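Local coordinates for protein putative ATP-dependent endonuclease of the OLD family (Thermus scotoductus, PDB 6P74) that degrades linear and supercoiled double-stranded DNA exonucleolytically from 5' to 3', using divalent metal ions, and carries a DNA-stimulated ATPase on the same chain, at residues I259-A262 and F263-G267; E439-E443 and E444-K448; P508-A511 and L512-F515. One frame throughout, in Å; residues are numbered along the deposited sequence.

Overall arrangement
The three contacts follow one another along the chain and are all local; contact 1 lies within a helix, contacts 2 and 3 where a loop runs into one. Contact 1 is buried, inside helix 246-266 of the ATPase domain, where aromatic packing and a carboxylate shared by two partners are both enclosed. Contacts 2 and 3 are surface contacts at helix beginnings in the Toprim domain, their centres about 30 Å apart and each more than 50 Å from that of contact 1. Contact 2 is almost wholly polar and ionic. Contact 3 joins one ion pair and a water to proline and leucine packing, and its leucine turns inward near the metal site.

Contact 1 (I259-A262 and F263-G267); sequences IFEA and FRQLG
Ile259 opens the run by laying its CG2 branch beside the ring of Phe263 one turn on, 3.8 Å from CE2; the two side chains point the same way. CG2 gets there by standing anti to the backbone N, with CG1 on the far side from the carbonyl carbon (chi1 -75°). Its carbonyl also takes the Phe263 amide. Phe260 comes next, its carbonyl receiving Arg264 N, while its ring meets Phe263 CD2 obliquely and more loosely (Phe260 CD1 to Phe263 CD2, 4.4 Å); an edge-to-face partner, Phe290, lies on helix 284-299. This is the end of helix 246-266, one of the helices packed around the P-loop NTPase core, and its i to i+4 ladder runs through to Gly267, where phi turns positive. Glu261 carries the polar side. Its chain bends at chi2 (62°) and sends the carboxylate along the helix, Glu261 OE1 making a salt bridge with Arg264 NH2 at 2.5 Å from over one face of the guanidinium, the two planes 75° apart. Its other oxygen, Glu261 OE2, accepts a nearly straight bond from Gln265 NE2 (3.0 Å), met on the anti side, somewhat out of the carboxylate plane, with the oxygen close to the amide plane of the glutamine. Ala262 completes the segment, and Thr195 of the second subunit packs against it.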
loop_
_atom_site.group_PDB
_atom_site.type_symbol
_atom_site.label_atom_id
_atom_site.label_comp_id
_atom_site.label_asym_id
_atom_site.label_seq_id
_atom_site.Cartn_x
_atom_site.Cartn_y
_atom_site.Cartn_z
ATOM N N ILE A 259 -22.871 4.656 12.131
ATOM C CA ILE A 259 -22.574 6.034 11.741
ATOM C C ILE A 259 -23.402 6.420 10.525
ATOM O O ILE A 259 -24.014 7.493 10.484
ATOM C CB ILE A 259 -21.066 6.232 11.489
ATOM C CG1 ILE A 259 -20.293 6.289 12.811
ATOM C CG2 ILE A 259 -20.805 7.543 10.737
ATOM C CD1 ILE A 259 -18.860 5.881 12.643
ATOM N N PHE A 260 -23.469 5.535 9.532
ATOM C CA PHE A 260 -24.250 5.849 8.342
ATOM C C PHE A 260 -25.736 5.933 8.639
ATOM O O PHE A 260 -26.450 6.722 8.013
ATOM C CB PHE A 260 -23.978 4.820 7.257
ATOM C CG PHE A 260 -22.770 5.142 6.436
ATOM C CD1 PHE A 260 -22.880 5.946 5.308
ATOM C CD2 PHE A 260 -21.523 4.654 6.794
ATOM C CE1 PHE A 260 -21.767 6.247 4.546
ATOM C CE2 PHE A 260 -20.413 4.954 6.033
ATOM C CZ PHE A 260 -20.534 5.754 4.913
ATOM N N GLU A 261 -26.219 5.133 9.585
ATOM C CA GLU A 261 -27.606 5.262 10.004
ATOM C C GLU A 261 -27.854 6.597 10.696
ATOM O O GLU A 261 -28.942 7.169 10.551
ATOM C CB GLU A 261 -27.984 4.077 10.897
ATOM C CG GLU A 261 -29.366 4.154 11.562
ATOM C CD GLU A 261 -30.542 4.194 10.579
ATOM O OE1 GLU A 261 -30.337 3.874 9.393
ATOM O OE2 GLU A 261 -31.675 4.558 11.004
ATOM N N ALA A 262 -26.869 7.129 11.432
ATOM C CA ALA A 262 -27.070 8.457 12.005
ATOM C C ALA A 262 -27.119 9.526 10.907
ATOM O O ALA A 262 -27.959 10.431 10.956
ATOM C CB ALA A 262 -25.981 8.769 13.028
ATOM N N PHE A 263 -26.249 9.421 9.894
ATOM C CA PHE A 263 -26.310 10.340 8.756
ATOM C C PHE A 263 -27.701 10.385 8.148
ATOM O O PHE A 263 -28.237 11.459 7.865
ATOM C CB PHE A 263 -25.309 9.929 7.684
ATOM C CG PHE A 263 -23.924 10.460 7.901
ATOM C CD1 PHE A 263 -23.711 11.789 8.185
ATOM C CD2 PHE A 263 -22.826 9.623 7.790
ATOM C CE1 PHE A 263 -22.428 12.270 8.370
ATOM C CE2 PHE A 263 -21.549 10.100 7.985
ATOM C CZ PHE A 263 -21.350 11.417 8.274
ATOM N N ARG A 264 -28.293 9.214 7.908
ATOM C CA ARG A 264 -29.576 9.178 7.218
ATOM C C ARG A 264 -30.657 9.853 8.041
ATOM O O ARG A 264 -31.530 10.537 7.491
ATOM C CB ARG A 264 -29.973 7.739 6.896
ATOM C CG ARG A 264 -31.089 7.658 5.882
ATOM C CD ARG A 264 -32.309 7.061 6.500
ATOM N NE ARG A 264 -32.045 5.685 6.885
ATOM C CZ ARG A 264 -32.780 5.003 7.753
ATOM N NH1 ARG A 264 -33.829 5.577 8.342
ATOM N NH2 ARG A 264 -32.459 3.742 8.036
ATOM N N GLN A 265 -30.618 9.661 9.364
ATOM C CA GLN A 265 -31.561 10.339 10.243
ATOM C C GLN A 265 -31.276 11.829 10.345
ATOM O O GLN A 265 -32.215 12.617 10.489
ATOM C CB GLN A 265 -31.539 9.719 11.633
ATOM C CG GLN A 265 -31.853 8.247 11.633
ATOM C CD GLN A 265 -32.272 7.770 12.999
ATOM O OE1 GLN A 265 -32.614 8.578 13.869
ATOM N NE2 GLN A 265 -32.238 6.457 13.206
ATOM N N LEU A 266 -30.003 12.237 10.302
ATOM C CA LEU A 266 -29.683 13.660 10.388
ATOM C C LEU A 266 -30.017 14.392 9.098
ATOM O O LEU A 266 -30.162 15.620 9.112
ATOM C CB LEU A 266 -28.207 13.869 10.738
ATOM C CG LEU A 266 -27.831 13.815 12.226
ATOM C CD1 LEU A 266 -28.578 14.873 13.041
ATOM C CD2 LEU A 266 -28.049 12.416 12.830
ATOM N N GLY A 267 -30.151 13.663 7.991
ATOM C CA GLY A 267 -30.653 14.219 6.757
ATOM C C GLY A 267 -29.715 15.136 6.017
ATOM O O GLY A 267 -30.017 15.500 4.877
#

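Contact 2 (E439-E443 and E444-K448)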
loop_
_atom_site.group_PDB
_atom_site.type_symbol
_atom_site.label_atom_id
_atom_site.label_comp_id
_atom_site.label_asym_id
_atom_site.label_seq_id
_atom_site.Cartn_x
_atom_site.Cartn_y
_atom_site.Cartn_z
ATOM N N GLU A 439 -57.625 -31.421 -30.067
ATOM C CA GLU A 439 -58.786 -31.102 -30.889
ATOM C C GLU A 439 -60.101 -31.579 -30.281
ATOM O O GLU A 439 -61.164 -31.153 -30.744
ATOM C CB GLU A 439 -58.607 -31.684 -32.292
ATOM C CG GLU A 439 -57.325 -31.222 -32.989
ATOM C CD GLU A 439 -57.218 -29.700 -33.107
ATOM O OE1 GLU A 439 -58.257 -29.017 -32.952
ATOM O OE2 GLU A 439 -56.096 -29.188 -33.352
ATOM N N ARG A 440 -60.065 -32.421 -29.246
ATOM C CA ARG A 440 -61.286 -32.823 -28.557
ATOM C C ARG A 440 -61.697 -31.875 -27.433
ATOM O O ARG A 440 -62.850 -31.931 -26.995
ATOM C CB ARG A 440 -61.132 -34.235 -27.983
ATOM C CG ARG A 440 -60.863 -35.320 -29.023
ATOM C CD ARG A 440 -60.540 -36.644 -28.357
ATOM N NE ARG A 440 -61.429 -37.710 -28.810
ATOM C CZ ARG A 440 -61.130 -38.570 -29.782
ATOM N NH1 ARG A 440 -59.956 -38.494 -30.403
ATOM N NH2 ARG A 440 -62.006 -39.510 -30.129
ATOM N N ALA A 441 -60.802 -31.008 -26.958
ATOM C CA ALA A 441 -61.141 -30.125 -25.849
ATOM C C ALA A 441 -62.235 -29.136 -26.255
ATOM O O ALA A 441 -62.634 -29.035 -27.421
ATOM C CB ALA A 441 -59.906 -29.373 -25.352
ATOM N N ASP A 442 -62.725 -28.390 -25.271
ATOM C CA ASP A 442 -63.744 -27.395 -25.563
ATOM C C ASP A 442 -63.113 -26.134 -26.190
ATOM O O ASP A 442 -61.904 -25.918 -26.127
ATOM C CB ASP A 442 -64.522 -27.047 -24.288
ATOM C CG ASP A 442 -63.863 -25.950 -23.486
ATOM O OD1 ASP A 442 -62.740 -26.174 -22.985
ATOM O OD2 ASP A 442 -64.470 -24.853 -23.386
ATOM N N GLU A 443 -63.968 -25.300 -26.793
ATOM C CA GLU A 443 -63.531 -24.080 -27.477
ATOM C C GLU A 443 -62.575 -23.237 -26.616
ATOM O O GLU A 443 -61.527 -22.796 -27.098
ATOM C CB GLU A 443 -64.770 -23.274 -27.905
ATOM C CG GLU A 443 -64.528 -22.129 -28.916
ATOM C CD GLU A 443 -63.990 -20.852 -28.266
ATOM O OE1 GLU A 443 -62.996 -20.302 -28.797
ATOM O OE2 GLU A 443 -64.553 -20.415 -27.219
ATOM N N GLU A 444 -62.897 -23.010 -25.337
ATOM C CA GLU A 444 -62.042 -22.121 -24.539
ATOM C C GLU A 444 -60.657 -22.728 -24.317
ATOM O O GLU A 444 -59.646 -22.022 -24.370
ATOM C CB GLU A 444 -62.711 -21.763 -23.196
ATOM C CG GLU A 444 -61.849 -20.820 -22.277
ATOM C CD GLU A 444 -62.632 -20.204 -21.119
ATOM O OE1 GLU A 444 -63.838 -19.877 -21.295
ATOM O OE2 GLU A 444 -62.036 -20.050 -20.027
ATOM N N THR A 445 -60.580 -24.030 -24.089
ATOM C CA THR A 445 -59.277 -24.638 -23.870
ATOM C C THR A 445 -58.433 -24.619 -25.143
ATOM O O THR A 445 -57.241 -24.307 -25.088
ATOM C CB THR A 445 -59.448 -26.066 -23.338
ATOM O OG1 THR A 445 -60.319 -26.782 -24.210
ATOM C CG2 THR A 445 -60.094 -26.034 -21.984
ATOM N N ARG A 446 -59.034 -24.932 -26.298
ATOM C CA ARG A 446 -58.290 -24.879 -27.555
ATOM C C ARG A 446 -57.777 -23.472 -27.828
ATOM O O ARG A 446 -56.594 -23.283 -28.137
ATOM C CB ARG A 446 -59.158 -25.371 -28.717
ATOM C CG ARG A 446 -59.633 -26.773 -28.519
ATOM C CD ARG A 446 -60.254 -27.394 -29.760
ATOM N NE ARG A 446 -61.124 -26.503 -30.528
ATOM C CZ ARG A 446 -62.442 -26.422 -30.383
ATOM N NH1 ARG A 446 -63.072 -27.160 -29.479
ATOM N NH2 ARG A 446 -63.137 -25.595 -31.148
ATOM N N ARG A 447 -58.659 -22.468 -27.701
ATOM C CA ARG A 447 -58.259 -21.083 -27.936
ATOM C C ARG A 447 -57.160 -20.664 -26.961
ATOM O O ARG A 447 -56.160 -20.071 -27.371
ATOM C CB ARG A 447 -59.478 -20.150 -27.853
ATOM C CG ARG A 447 -59.139 -18.639 -27.746
ATOM C CD ARG A 447 -60.337 -17.769 -28.002
ATOM N NE ARG A 447 -61.528 -18.318 -27.335
ATOM C CZ ARG A 447 -61.824 -18.148 -26.048
ATOM N NH1 ARG A 447 -61.017 -17.428 -25.283
ATOM N NH2 ARG A 447 -62.914 -18.710 -25.528
ATOM N N LYS A 448 -57.290 -21.029 -25.679
ATOM C CA LYS A 448 -56.265 -20.639 -24.712
ATOM C C LYS A 448 -54.946 -21.352 -24.966
ATOM O O LYS A 448 -53.882 -20.746 -24.817
ATOM C CB LYS A 448 -56.745 -20.889 -23.288
ATOM C CG LYS A 448 -57.539 -19.712 -22.774
ATOM C CD LYS A 448 -58.101 -19.940 -21.389
ATOM C CE LYS A 448 -58.941 -18.750 -20.993
ATOM N NZ LYS A 448 -59.641 -18.968 -19.711
#
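Glu443 and Arg447 meet nearly in one plane, carboxylate and guanidinium only 26° apart, in a side-on, two-nitrogen salt bridge over the first turn of helix 443-467 in the Toprim domain. Arg447 NE reaches Glu443 OE1 at 2.9 Å on its syn lone pair, and Arg447 NH2 reaches Glu443 OE2 at the same distance, on the syn side but a little out of the carboxylate plane, so the pair of bonds limits rotation of both groups. A bend at chi2 of Glu443 (-80°) and another at chi3 of Arg447 bring the ends together. Asp442 is the N-cap: its carboxylate turns back over the start of the helix, OD2 taking a weak bond from Glu444 N, with OD1 near Thr445 N. The close approach of the Asp442 and Thr445 side chains is doubtful in the model. Arg446 reaches back to the incoming loop. One face of its guanidinium lies against Glu443 CA, whereas the edge carries NH1 to the carbonyl of Ala441. A bend at chi3 (-41°) folds the chain for this, and the acceptor, Ala441 O, sits in the guanidinium plane, 2.8 Å from Arg446 NH1.

Contact 3 (P508-A511 and L512-F515)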
loop_
_atom_site.group_PDB
_atom_site.type_symbol
_atom_site.label_atom_id
_atom_site.label_comp_id
_atom_site.label_asym_id
_atom_site.label_seq_id
_atom_site.Cartn_x
_atom_site.Cartn_y
_atom_site.Cartn_z
ATOM N N PRO A 508 -26.893 -38.637 -24.089
ATOM C CA PRO A 508 -28.172 -38.217 -23.469
ATOM C C PRO A 508 -29.348 -38.348 -24.450
ATOM O O PRO A 508 -29.150 -38.113 -25.628
ATOM C CB PRO A 508 -28.071 -36.743 -23.041
ATOM C CG PRO A 508 -26.806 -36.270 -23.678
ATOM C CD PRO A 508 -25.958 -37.516 -23.614
ATOM N N PRO A 509 -30.550 -38.736 -23.921
ATOM C CA PRO A 509 -31.683 -38.859 -24.870
ATOM C C PRO A 509 -31.801 -37.624 -25.777
ATOM O O PRO A 509 -31.207 -36.608 -25.461
ATOM C CB PRO A 509 -32.996 -38.999 -24.081
ATOM C CG PRO A 509 -32.608 -38.665 -22.678
ATOM C CD PRO A 509 -31.205 -39.219 -22.620
ATOM N N ASP A 510 -32.559 -37.747 -26.871
ATOM C CA ASP A 510 -32.752 -36.625 -27.829
ATOM C C ASP A 510 -33.496 -35.484 -27.126
ATOM O O ASP A 510 -33.130 -34.313 -27.351
ATOM C CB ASP A 510 -33.485 -37.090 -29.090
ATOM C CG ASP A 510 -33.162 -36.255 -30.318
ATOM O OD1 ASP A 510 -32.012 -35.782 -30.417
ATOM O OD2 ASP A 510 -34.061 -36.086 -31.165
ATOM N N ALA A 511 -34.500 -35.823 -26.310
ATOM C CA ALA A 511 -35.293 -34.809 -25.575
ATOM C C ALA A 511 -34.401 -34.105 -24.545
ATOM O O ALA A 511 -34.534 -32.875 -24.390
ATOM C CB ALA A 511 -36.483 -35.465 -24.919
ATOM N N LEU A 512 -33.531 -34.865 -23.874
ATOM C CA LEU A 512 -32.630 -34.310 -22.869
ATOM C C LEU A 512 -31.361 -33.697 -23.461
ATOM O O LEU A 512 -30.683 -32.913 -22.777
ATOM C CB LEU A 512 -32.252 -35.418 -21.891
ATOM C CG LEU A 512 -31.874 -35.104 -20.457
ATOM C CD1 LEU A 512 -32.757 -34.040 -19.856
ATOM C CD2 LEU A 512 -32.056 -36.397 -19.700
ATOM N N ARG A 513 -31.038 -34.034 -24.706
ATOM C CA ARG A 513 -29.773 -33.623 -25.307
ATOM C C ARG A 513 -29.498 -32.128 -25.232
ATOM O O ARG A 513 -28.361 -31.761 -24.900
ATOM C CB ARG A 513 -29.745 -34.099 -26.766
ATOM C CG ARG A 513 -28.577 -33.555 -27.581
ATOM C CD ARG A 513 -28.703 -33.945 -29.055
ATOM N NE ARG A 513 -28.528 -35.381 -29.243
ATOM C CZ ARG A 513 -29.002 -36.035 -30.295
ATOM N NH1 ARG A 513 -29.697 -35.368 -31.212
ATOM N NH2 ARG A 513 -28.804 -37.339 -30.423
ATOM N N PRO A 514 -30.445 -31.225 -25.514
ATOM C CA PRO A 514 -30.103 -29.796 -25.444
ATOM C C PRO A 514 -29.720 -29.365 -24.042
ATOM O O PRO A 514 -28.913 -28.439 -23.891
ATOM C CB PRO A 514 -31.380 -29.099 -25.958
ATOM C CG PRO A 514 -32.096 -30.226 -26.781
ATOM C CD PRO A 514 -31.855 -31.410 -25.893
ATOM N N PHE A 515 -30.225 -30.058 -23.011
ATOM C CA PHE A 515 -29.871 -29.710 -21.642
ATOM C C PHE A 515 -28.438 -30.103 -21.341
ATOM O O PHE A 515 -27.675 -29.302 -20.800
ATOM C CB PHE A 515 -30.827 -30.373 -20.647
ATOM C CG PHE A 515 -30.848 -29.708 -19.300
ATOM C CD1 PHE A 515 -31.447 -28.473 -19.131
ATOM C CD2 PHE A 515 -30.285 -30.309 -18.209
ATOM C CE1 PHE A 515 -31.464 -27.843 -17.891
ATOM C CE2 PHE A 515 -30.307 -29.686 -16.968
ATOM C CZ PHE A 515 -30.884 -28.439 -16.814
HETATM O O HOH W 1 -27.413 -37.453 -27.904
#
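The guanidinium of Arg513 has Asp510 OD1 over one face and a water at its edge, lying in its plane. Carboxylate and guanidinium planes stand 70° apart, so the acid comes down onto the group instead of meeting it edge to edge; the salt bridge is nonetheless close, 2.5 Å from Asp510 OD1 to Arg513 NH1. The residues form the approach to helix 513-523 in the Toprim domain, where the last part of the loop after helix 493-501, through Pro508 and Pro509, turns into the helix. Both ionic side chains leave the backbone in the same manner, CG anti to N, and a bend at chi3 of Arg513 (-68°) brings its end round to the aspartate. At the edge, Arg513 NE donates to the water at 2.7 Å, and the water in turn donates to Pro508 O, tying the arginine to Pro508. Behind this polar layer the backbone link is modest: Arg513 N makes weak bonds to Pro509 O and to Asp510 O.

The apolar side belongs to Pro509 and Leu512, lying side by side and pointing the same way. Leu512 is buried and also rests on Leu479, Ala482 and Leu483 of helix 479-483, about 8 Å between its side chain and that of Asp431, a samarium ligand in this crystal; the packing therefore lies near the metal site, without touching it. Pro514, which has no amide hydrogen to give, sets its CD 3.4 Å from Ala511 O. The proline-leucine pair is tighter than usual van der Waals contact, with Pro509 CG 3.4 Å from Leu512 CB.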